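Local coordinates for protein TetR family transcriptional regulator (Mycobacterium smegmatis, PDB 5XS9) that probably binds operator DNA and regulates transcription of biotin-related genes, as the TetR-family regulator BioQ, at residues L33-T36 with P37-Y41; A122-D126 with A127-A131. All blocks are in the same frame, centred on the assembly; numbering follows the deposited sequence.

Interaction 1: L33-T36 with P37-Y41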
loop_
_atom_site.group_PDB
_atom_site.type_symbol
_atom_site.label_atom_id
_atom_site.label_comp_id
_atom_site.label_asym_id
_atom_site.label_seq_id
_atom_site.Cartn_x
_atom_site.Cartn_y
_atom_site.Cartn_z
ATOM N N LEU A 33 3.261 -29.746 -5.641
ATOM C CA LEU A 33 4.384 -30.399 -6.253
ATOM C C LEU A 33 4.356 -31.925 -5.987
ATOM O O LEU A 33 5.201 -32.637 -6.499
ATOM C CB LEU A 33 5.711 -29.821 -5.779
ATOM C CG LEU A 33 5.977 -28.370 -6.177
ATOM C CD1 LEU A 33 7.038 -27.847 -5.267
ATOM C CD2 LEU A 33 6.401 -28.310 -7.636
ATOM N N ASP A 34 3.417 -32.397 -5.170
ATOM C CA ASP A 34 3.342 -33.796 -4.818
ATOM C C ASP A 34 4.719 -34.186 -4.291
ATOM O O ASP A 34 5.389 -35.031 -4.872
ATOM C CB ASP A 34 2.886 -34.651 -6.032
ATOM C CG ASP A 34 2.462 -36.067 -5.641
ATOM O OD1 ASP A 34 2.331 -36.348 -4.442
ATOM O OD2 ASP A 34 2.255 -36.904 -6.541
ATOM N N VAL A 35 5.159 -33.503 -3.228
ATOM C CA VAL A 35 6.364 -33.873 -2.493
ATOM C C VAL A 35 6.111 -33.791 -1.008
ATOM O O VAL A 35 5.155 -33.184 -0.550
ATOM C CB VAL A 35 7.595 -33.062 -2.859
ATOM C CG1 VAL A 35 7.931 -33.265 -4.317
ATOM C CG2 VAL A 35 7.418 -31.565 -2.520
ATOM N N THR A 36 6.960 -34.474 -0.257
ATOM C CA THR A 36 6.948 -34.397 1.195
ATOM C C THR A 36 7.295 -32.923 1.552
ATOM O O THR A 36 8.158 -32.361 0.906
ATOM C CB THR A 36 8.002 -35.415 1.752
ATOM O OG1 THR A 36 7.886 -35.531 3.163
ATOM C CG2 THR A 36 9.472 -35.036 1.432
ATOM N N PRO A 37 6.656 -32.297 2.565
ATOM C CA PRO A 37 6.903 -30.867 2.867
ATOM C C PRO A 37 8.317 -30.513 3.217
ATOM O O PRO A 37 8.843 -29.449 2.858
ATOM C CB PRO A 37 5.997 -30.598 4.063
ATOM C CG PRO A 37 4.916 -31.615 3.928
ATOM C CD PRO A 37 5.518 -32.833 3.332
ATOM N N GLY A 38 8.992 -31.438 3.875
ATOM C CA GLY A 38 10.377 -31.261 4.181
ATOM C C GLY A 38 11.295 -30.925 3.042
ATOM O O GLY A 38 12.332 -30.267 3.270
ATOM N N ALA A 39 10.948 -31.351 1.826
ATOM C CA ALA A 39 11.784 -31.094 0.670
ATOM C C ALA A 39 11.875 -29.599 0.365
ATOM O O ALA A 39 12.830 -29.168 -0.251
ATOM C CB ALA A 39 11.232 -31.788 -0.589
ATOM N N LEU A 40 10.844 -28.824 0.696
ATOM C CA LEU A 40 10.852 -27.396 0.339
ATOM C C LEU A 40 11.802 -26.649 1.220
ATOM O O LEU A 40 12.395 -25.588 0.826
ATOM C CB LEU A 40 9.451 -26.837 0.503
ATOM C CG LEU A 40 8.377 -27.446 -0.374
ATOM C CD1 LEU A 40 7.124 -26.683 -0.087
ATOM C CD2 LEU A 40 8.692 -27.384 -1.845
ATOM N N TYR A 41 11.991 -27.158 2.432
ATOM C CA TYR A 41 12.863 -26.487 3.377
ATOM C C TYR A 41 14.375 -26.574 3.025
ATOM O O TYR A 41 15.217 -26.007 3.726
ATOM C CB TYR A 41 12.539 -26.900 4.792
ATOM C CG TYR A 41 11.202 -26.340 5.218
ATOM C CD1 TYR A 41 10.031 -27.102 5.099
ATOM C CD2 TYR A 41 11.076 -25.017 5.605
ATOM C CE1 TYR A 41 8.789 -26.591 5.439
ATOM C CE2 TYR A 41 9.837 -24.497 5.942
ATOM C CZ TYR A 41 8.687 -25.302 5.879
ATOM O OH TYR A 41 7.449 -24.792 6.230
#
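The flat peptide that joins Thr36 to Pro37 has different neighbours on its two faces. On one lie the Thr36 side chain and the backbone N of Ala39; on the other is Val35 O, 3.6 Å from Pro37 N. The proline ring carries on from the nitrogen edge, with the threonine side chain crossing it at about a right angle. Because Thr36 OG1 is anti to its own N (chi1 -171°), it rests 3.6 Å from Pro37 CD. Ala39 N donates to Thr36 O over 3.1 Å, tilted 45° out of the carbonyl plane, and this bond closes the turn. Ala39 CB packs 3.5 Å from the same Thr36 O. Val35 CG2 approaches Ala39 CB more loosely, at 4.3 Å. Leu33 CD1 meets Leu40 CD2 at 3.8 Å, branch against branch. Leu40 also presses on Met26, Leu29 and Ala30 of helix 26-33, while Leu33 reaches Val8 and Ala11 of helix 5-19. The Schellman motif at Asp34 ends helix 26-33, and the chain turns into the segment that, as in other TetR-type helix-turn-helix domains, probably begins the recognition helix.

Interaction 2: A122-D126 with A127-A131; sequences AGVSD and ADVDA
Val124 and Asp128 set their side chains at about a right angle, the valine methyl CG1 lying 3.6 Å from Asp128 CB. With Val124 CG1 anti to its backbone N (chi1 179°), that branch faces the start of the next helix. The same methyl comes 4.2 Å from Val129 CG2, and through these two approaches the valines and the methylene of the aspartate form one apolar patch. Val129 CG2 also rests 3.3 Å from Ser125 O.

The polar half of the contact is built round Ser125. A chi1 of 82° turns Ser125 OG toward Asp128, where it makes a weak bond, 3.1 Å long, to Asp128 OD2. A water reinforces this link by accepting from Ser125 N and donating to Asp128 OD2, which therefore has two partners. Ser125 O receives Asp128 N at 2.9 Å, with the donor 54° out of the carbonyl plane. Asp126 O takes a weak bond from Val129 N and a second one from a water, which in turn accepts from Asp130 N. The Asp126 carboxylate takes another course, its OD1 forming a salt bridge with Arg120 of the preceding helix.

Leu185 packs on Val124 from helix 170-186 of the same chain, and Phe176 of the second subunit touches both Val124 and Asp128. The Asp128 carboxylate, at the N-terminal end of helix 129-155, would be expected to interact favourably with the helix dipole. The Ser-x-x-Asp spacing recalls a capping box, although here the carboxylate reaches the serine N through water. The whole is a tight interhelical turn: a Schellman motif at Gly123 ends helix 106-122, and the turn closed by the Asp128 N to Ser125 O bond leads into helix 129-155 in the TetR-like C-terminal domain, beside the subunit interface.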
loop_
_atom_site.group_PDB
_atom_site.type_symbol
_atom_site.label_atom_id
_atom_site.label_comp_id
_atom_site.label_asym_id
_atom_site.label_seq_id
_atom_site.Cartn_x
_atom_site.Cartn_y
_atom_site.Cartn_z
ATOM N N ALA A 122 18.105 14.719 -10.915
ATOM C CA ALA A 122 17.141 15.760 -10.666
ATOM C C ALA A 122 17.650 16.818 -9.677
ATOM O O ALA A 122 17.120 17.956 -9.609
ATOM C CB ALA A 122 15.867 15.133 -10.108
ATOM N N GLY A 123 18.646 16.450 -8.876
ATOM C CA GLY A 123 19.231 17.428 -7.968
ATOM C C GLY A 123 19.046 17.096 -6.497
ATOM O O GLY A 123 19.466 17.878 -5.685
ATOM N N VAL A 124 18.389 15.984 -6.169
ATOM C CA VAL A 124 18.245 15.558 -4.841
ATOM C C VAL A 124 19.646 15.278 -4.280
ATOM O O VAL A 124 20.459 14.624 -4.896
ATOM C CB VAL A 124 17.275 14.308 -4.717
ATOM C CG1 VAL A 124 17.150 13.841 -3.296
ATOM C CG2 VAL A 124 15.863 14.646 -5.153
ATOM N N SER A 125 19.875 15.727 -3.074
ATOM C CA SER A 125 21.175 15.497 -2.447
ATOM C C SER A 125 21.448 14.025 -2.227
ATOM O O SER A 125 20.535 13.190 -2.032
ATOM C CB SER A 125 21.234 16.279 -1.085
ATOM O OG SER A 125 20.581 15.460 -0.139
ATOM N N ASP A 126 22.722 13.660 -2.210
ATOM C CA ASP A 126 23.082 12.243 -1.993
ATOM C C ASP A 126 22.470 11.680 -0.717
ATOM O O ASP A 126 22.085 10.489 -0.701
ATOM C CB ASP A 126 24.611 12.022 -2.059
ATOM C CG ASP A 126 25.154 11.962 -3.479
ATOM O OD1 ASP A 126 24.400 12.067 -4.473
ATOM O OD2 ASP A 126 26.385 11.805 -3.620
ATOM N N ALA A 127 22.353 12.510 0.336
ATOM C CA ALA A 127 21.866 12.040 1.610
ATOM C C ALA A 127 20.348 11.695 1.550
ATOM O O ALA A 127 19.864 10.942 2.356
ATOM C CB ALA A 127 22.097 13.071 2.718
ATOM N N ASP A 128 19.640 12.228 0.580
ATOM C CA ASP A 128 18.221 12.109 0.499
ATOM C C ASP A 128 17.790 11.258 -0.706
ATOM O O ASP A 128 16.602 11.050 -0.916
ATOM C CB ASP A 128 17.631 13.509 0.306
ATOM C CG ASP A 128 17.776 14.436 1.513
ATOM O OD1 ASP A 128 17.747 13.974 2.679
ATOM O OD2 ASP A 128 17.814 15.675 1.245
ATOM N N VAL A 129 18.720 10.764 -1.500
ATOM C CA VAL A 129 18.371 10.014 -2.706
ATOM C C VAL A 129 17.541 8.764 -2.403
ATOM O O VAL A 129 16.594 8.472 -3.132
ATOM C CB VAL A 129 19.652 9.716 -3.489
ATOM C CG1 VAL A 129 19.581 8.461 -4.311
ATOM C CG2 VAL A 129 20.010 10.958 -4.348
ATOM N N ASP A 130 17.918 8.040 -1.351
ATOM C CA ASP A 130 17.239 6.829 -0.951
ATOM C C ASP A 130 15.809 7.111 -0.472
ATOM O O ASP A 130 14.947 6.338 -0.836
ATOM C CB ASP A 130 18.015 6.043 0.143
ATOM C CG ASP A 130 19.236 5.265 -0.416
ATOM O OD1 ASP A 130 19.406 5.084 -1.681
ATOM O OD2 ASP A 130 20.037 4.822 0.455
ATOM N N ALA A 131 15.591 8.150 0.348
ATOM C CA ALA A 131 14.266 8.592 0.744
ATOM C C ALA A 131 13.400 8.989 -0.509
ATOM O O ALA A 131 12.215 8.707 -0.528
ATOM C CB ALA A 131 14.322 9.695 1.747
HETATM O O HOH W 1 17.959 16.908 -1.381
HETATM O O HOH W 2 20.459 8.452 0.267
#

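Followed from the N terminus, the chain first passes helices 5-19 and 26-33, and interaction 1 closes the short turn after the second of them, within the TetR-family DNA-binding region. Helices 47-58, 71-87, 92-101 and 106-122 come next before interaction 2 closes the turn into helix 129-155. The two contacts therefore stand in series, neither nested nor crossed, with centres 45 Å apart on opposite sides of the chain's centre and nearest atoms about 31 Å apart. The first links the end of helix 26-33 to the segment that probably starts the recognition helix; the second links consecutive helices of the C-terminal domain, alongside the second subunit.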